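Local coordinates for uncharacterized protein (Slackia heliotrinireducens DSM 20476, PDB 4S1P) that is probably an esterase or acylhydrolase of the SGNH (GDSL-like) hydrolase family, with its natural substrate unknown, at residues A[146-160]-A[171-183]. Numbering follows the deposited sequence. Where two conformers were deposited one is given.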
# COMPACT_ATOMS: atom_id res chain seq x y z
N ALA A 146 -3.99 7.20 1.35
CA ALA A 146 -4.17 6.76 2.74
C ALA A 146 -2.79 6.87 3.40
O ALA A 146 -1.95 6.00 3.18
CB ALA A 146 -4.70 5.34 2.75
N ASP A 147 -2.57 7.97 4.13
CA ASP A 147 -1.26 8.31 4.66
C ASP A 147 -1.10 7.65 6.00
O ASP A 147 -1.42 8.22 7.03
CB ASP A 147 -1.14 9.82 4.73
CG ASP A 147 0.23 10.31 5.19
OD1 ASP A 147 1.05 9.48 5.62
OD2 ASP A 147 0.49 11.54 5.12
N VAL A 148 -0.57 6.43 6.01
CA VAL A 148 -0.39 5.73 7.27
C VAL A 148 0.88 6.21 7.99
O VAL A 148 1.00 6.09 9.21
CB VAL A 148 -0.47 4.20 7.09
CG1 VAL A 148 -0.44 3.49 8.45
CG2 VAL A 148 -1.73 3.80 6.31
N ALA A 149 1.84 6.76 7.26
CA ALA A 149 3.04 7.27 7.90
C ALA A 149 2.73 8.34 8.92
O ALA A 149 3.40 8.42 9.96
CB ALA A 149 4.02 7.80 6.88
N ALA A 150 1.79 9.22 8.63
CA ALA A 150 1.50 10.33 9.55
C ALA A 150 1.12 9.84 10.96
O ALA A 150 1.79 10.24 11.93
CB ALA A 150 0.44 11.27 8.95
N PRO A 151 0.12 8.95 11.08
CA PRO A 151 -0.18 8.49 12.44
C PRO A 151 0.88 7.57 13.03
O PRO A 151 1.00 7.49 14.25
CB PRO A 151 -1.53 7.81 12.30
CG PRO A 151 -1.67 7.46 10.82
CD PRO A 151 -0.95 8.60 10.12
N PHE A 152 1.67 6.90 12.19
CA PHE A 152 2.84 6.20 12.72
C PHE A 152 3.79 7.16 13.42
O PHE A 152 4.28 6.86 14.48
CB PHE A 152 3.63 5.42 11.62
CG PHE A 152 3.33 3.96 11.60
CD1 PHE A 152 2.04 3.49 11.36
CD2 PHE A 152 4.35 3.03 11.82
CE1 PHE A 152 1.78 2.14 11.32
CE2 PHE A 152 4.08 1.66 11.77
CZ PHE A 152 2.81 1.24 11.52
N ARG A 153 4.04 8.32 12.80
CA ARG A 153 4.93 9.33 13.36
C ARG A 153 4.33 9.91 14.66
O ARG A 153 5.06 10.15 15.62
CB ARG A 153 5.17 10.44 12.32
CG ARG A 153 5.95 11.67 12.76
CD ARG A 153 7.36 11.65 12.24
NE ARG A 153 8.21 12.64 12.89
CZ ARG A 153 9.45 12.91 12.49
NH1 ARG A 153 9.97 12.26 11.44
NH2 ARG A 153 10.15 13.85 13.11
N ALA A 154 3.02 10.17 14.64
CA ALA A 154 2.32 10.73 15.78
C ALA A 154 2.23 9.75 16.93
O ALA A 154 2.10 10.16 18.09
CB ALA A 154 0.92 11.19 15.39
N GLY A 155 2.30 8.46 16.62
CA GLY A 155 2.06 7.39 17.59
C GLY A 155 3.32 6.85 18.23
O GLY A 155 4.42 7.41 18.10
N SER A 156 3.14 5.73 18.94
CA SER A 156 4.23 5.04 19.65
C SER A 156 4.90 3.98 18.78
O SER A 156 4.26 3.00 18.39
CB SER A 156 3.69 4.37 20.92
OG SER A 156 4.66 3.48 21.44
N ALA A 157 6.19 4.16 18.46
CA ALA A 157 6.91 3.14 17.69
C ALA A 157 6.90 1.74 18.34
O ALA A 157 6.72 0.73 17.64
CB ALA A 157 8.33 3.58 17.37
N ASP A 158 7.04 1.66 19.67
CA ASP A 158 6.98 0.35 20.34
C ASP A 158 5.62 -0.34 20.12
O ASP A 158 5.55 -1.56 20.08
CB ASP A 158 7.19 0.47 21.85
CG ASP A 158 8.64 0.60 22.25
OD1 ASP A 158 9.54 0.30 21.43
OD2 ASP A 158 8.88 1.00 23.42
N GLU A 159 4.56 0.45 20.02
CA GLU A 159 3.21 -0.08 19.83
C GLU A 159 2.99 -0.52 18.38
O GLU A 159 2.39 -1.57 18.14
CB GLU A 159 2.16 0.97 20.19
CG GLU A 159 0.73 0.49 20.04
CD GLU A 159 -0.32 1.49 20.49
OE1 GLU A 159 0.02 2.63 20.88
OE2 GLU A 159 -1.51 1.11 20.48
N LEU A 160 3.49 0.30 17.43
CA LEU A 160 3.06 0.15 16.05
C LEU A 160 3.90 -0.74 15.13
O LEU A 160 3.39 -1.28 14.13
CB LEU A 160 2.87 1.55 15.41
CG LEU A 160 1.85 2.42 16.13
CD1 LEU A 160 1.85 3.83 15.54
CD2 LEU A 160 0.46 1.79 16.09
N ALA A 171 -1.36 -3.72 16.28
CA ALA A 171 -1.84 -2.35 16.45
C ALA A 171 -1.52 -1.48 15.20
O ALA A 171 -2.34 -0.67 14.78
CB ALA A 171 -1.25 -1.72 17.71
N GLY A 172 -0.34 -1.66 14.62
CA GLY A 172 0.00 -0.96 13.39
C GLY A 172 -0.90 -1.34 12.22
O GLY A 172 -1.31 -0.47 11.46
N SER A 173 -1.24 -2.62 12.11
CA SER A 173 -2.17 -3.04 11.08
C SER A 173 -3.57 -2.48 11.27
O SER A 173 -4.26 -2.12 10.32
CB SER A 173 -2.23 -4.54 10.96
OG SER A 173 -0.97 -5.04 10.53
N ARG A 174 -4.01 -2.43 12.53
CA ARG A 174 -5.31 -1.85 12.83
C ARG A 174 -5.35 -0.38 12.43
O ARG A 174 -6.31 0.11 11.84
CB ARG A 174 -5.65 -2.06 14.29
CG ARG A 174 -7.01 -1.48 14.66
CD ARG A 174 -7.37 -1.83 16.08
NE ARG A 174 -8.64 -1.22 16.44
CZ ARG A 174 -8.79 0.03 16.90
NH1 ARG A 174 -7.74 0.83 17.09
NH2 ARG A 174 -10.02 0.46 17.17
N LEU A 175 -4.25 0.33 12.70
CA LEU A 175 -4.14 1.69 12.34
C LEU A 175 -4.19 1.85 10.81
O LEU A 175 -4.92 2.69 10.28
CB LEU A 175 -2.83 2.24 12.86
CG LEU A 175 -2.57 3.69 12.50
CD1 LEU A 175 -3.68 4.62 12.99
CD2 LEU A 175 -1.23 4.10 13.09
N ALA A 176 -3.47 1.00 10.09
CA ALA A 176 -3.56 1.06 8.62
C ALA A 176 -4.98 0.84 8.12
O ALA A 176 -5.43 1.54 7.24
CB ALA A 176 -2.64 0.05 8.03
N ALA A 177 -5.67 -0.15 8.68
CA ALA A 177 -7.06 -0.40 8.30
C ALA A 177 -7.93 0.81 8.56
O ALA A 177 -8.78 1.14 7.75
CB ALA A 177 -7.60 -1.62 9.02
N LEU A 178 -7.75 1.45 9.71
CA LEU A 178 -8.57 2.62 10.05
C LEU A 178 -8.30 3.79 9.11
O LEU A 178 -9.22 4.48 8.65
CB LEU A 178 -8.35 3.05 11.51
CG LEU A 178 -8.88 2.11 12.57
CD1 LEU A 178 -8.27 2.52 13.89
CD2 LEU A 178 -10.40 2.10 12.61
N VAL A 179 -7.03 3.99 8.75
CA VAL A 179 -6.69 5.04 7.81
C VAL A 179 -7.28 4.76 6.41
O VAL A 179 -7.83 5.63 5.74
CB VAL A 179 -5.15 5.21 7.75
CG1 VAL A 179 -4.76 6.19 6.68
CG2 VAL A 179 -4.59 5.69 9.10
N LEU A 180 -7.12 3.53 5.95
CA LEU A 180 -7.67 3.13 4.67
C LEU A 180 -9.20 3.27 4.67
O LEU A 180 -9.77 3.76 3.70
CB LEU A 180 -7.25 1.70 4.29
CG LEU A 180 -5.81 1.56 3.83
CD1 LEU A 180 -5.30 0.13 4.05
CD2 LEU A 180 -5.65 1.98 2.38
N ALA A 181 -9.85 2.84 5.75
CA ALA A 181 -11.30 2.96 5.85
C ALA A 181 -11.75 4.43 5.80
O ALA A 181 -12.75 4.76 5.17
CB ALA A 181 -11.78 2.29 7.13
N GLU A 182 -11.03 5.31 6.47
CA GLU A 182 -11.33 6.73 6.43
C GLU A 182 -11.20 7.30 5.03
O GLU A 182 -12.05 8.09 4.56
CB GLU A 182 -10.46 7.54 7.41
CG GLU A 182 -10.75 9.04 7.36
CD GLU A 182 -10.61 9.72 8.70
OE1 GLU A 182 -11.36 10.70 8.94
OE2 GLU A 182 -9.78 9.29 9.52
N THR A 183 -10.16 6.86 4.34
CA THR A 183 -9.90 7.31 2.99
C THR A 183 -11.03 6.89 2.01
O THR A 183 -11.46 7.69 1.15
CB THR A 183 -8.51 6.79 2.53
OG1 THR A 183 -7.49 7.25 3.42
CG2 THR A 183 -8.17 7.26 1.14
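The F152 ring reaches L175 and G172 obliquely: F152 CD1 lies 3.7 Å from L175 CD2, and CZ meets the backbone at G172 CA, while L160 CB sits over one ring face, offset toward the rim. Outside the two segments, W107 stacks on this ring and Y161 meets it edge-to-face. L175 CD2 touches three partners, since L160 CD1 and P151 CB (3.8 Å from that methyl) also close on it; CG anti to the backbone N (chi1 178°) directs the isobutyl group to them. One helical turn on, V179 fits between P151 and V148, its CG2 against P151 CG and its CG1 3.9 Å from V148 CG2. The other V148 methyl, CG1, rests on A176, 4.0 Å from its CA. Cutting V148 back to an alanine removes both methyls and would probably open a gap between V179 CG1 and A176. Beyond V148, A146 CB meets L180 CD2 at 3.5 Å and lies against T183 OG1. At the other end, G172 CA makes a CA-H...O contact with L160 O at 3.5 Å; a CB on G172 would fall about 2.2 Å from that oxygen, which fits glycine here. S169 OG takes the G172 N-H and gives a hydrogen bond to E159 O, tying the two segments together. No hydrogen bond links the segments directly; the axes of helices 149-154 and 171-183 approach to 10.3 Å, with 136° between their N-to-C directions. The contact packs the C-terminal helix against the end of edge strand 144-147 and the short helices 149-154 and 157-160, as in the three-layer alpha/beta/alpha fold of SGNH hydrolases.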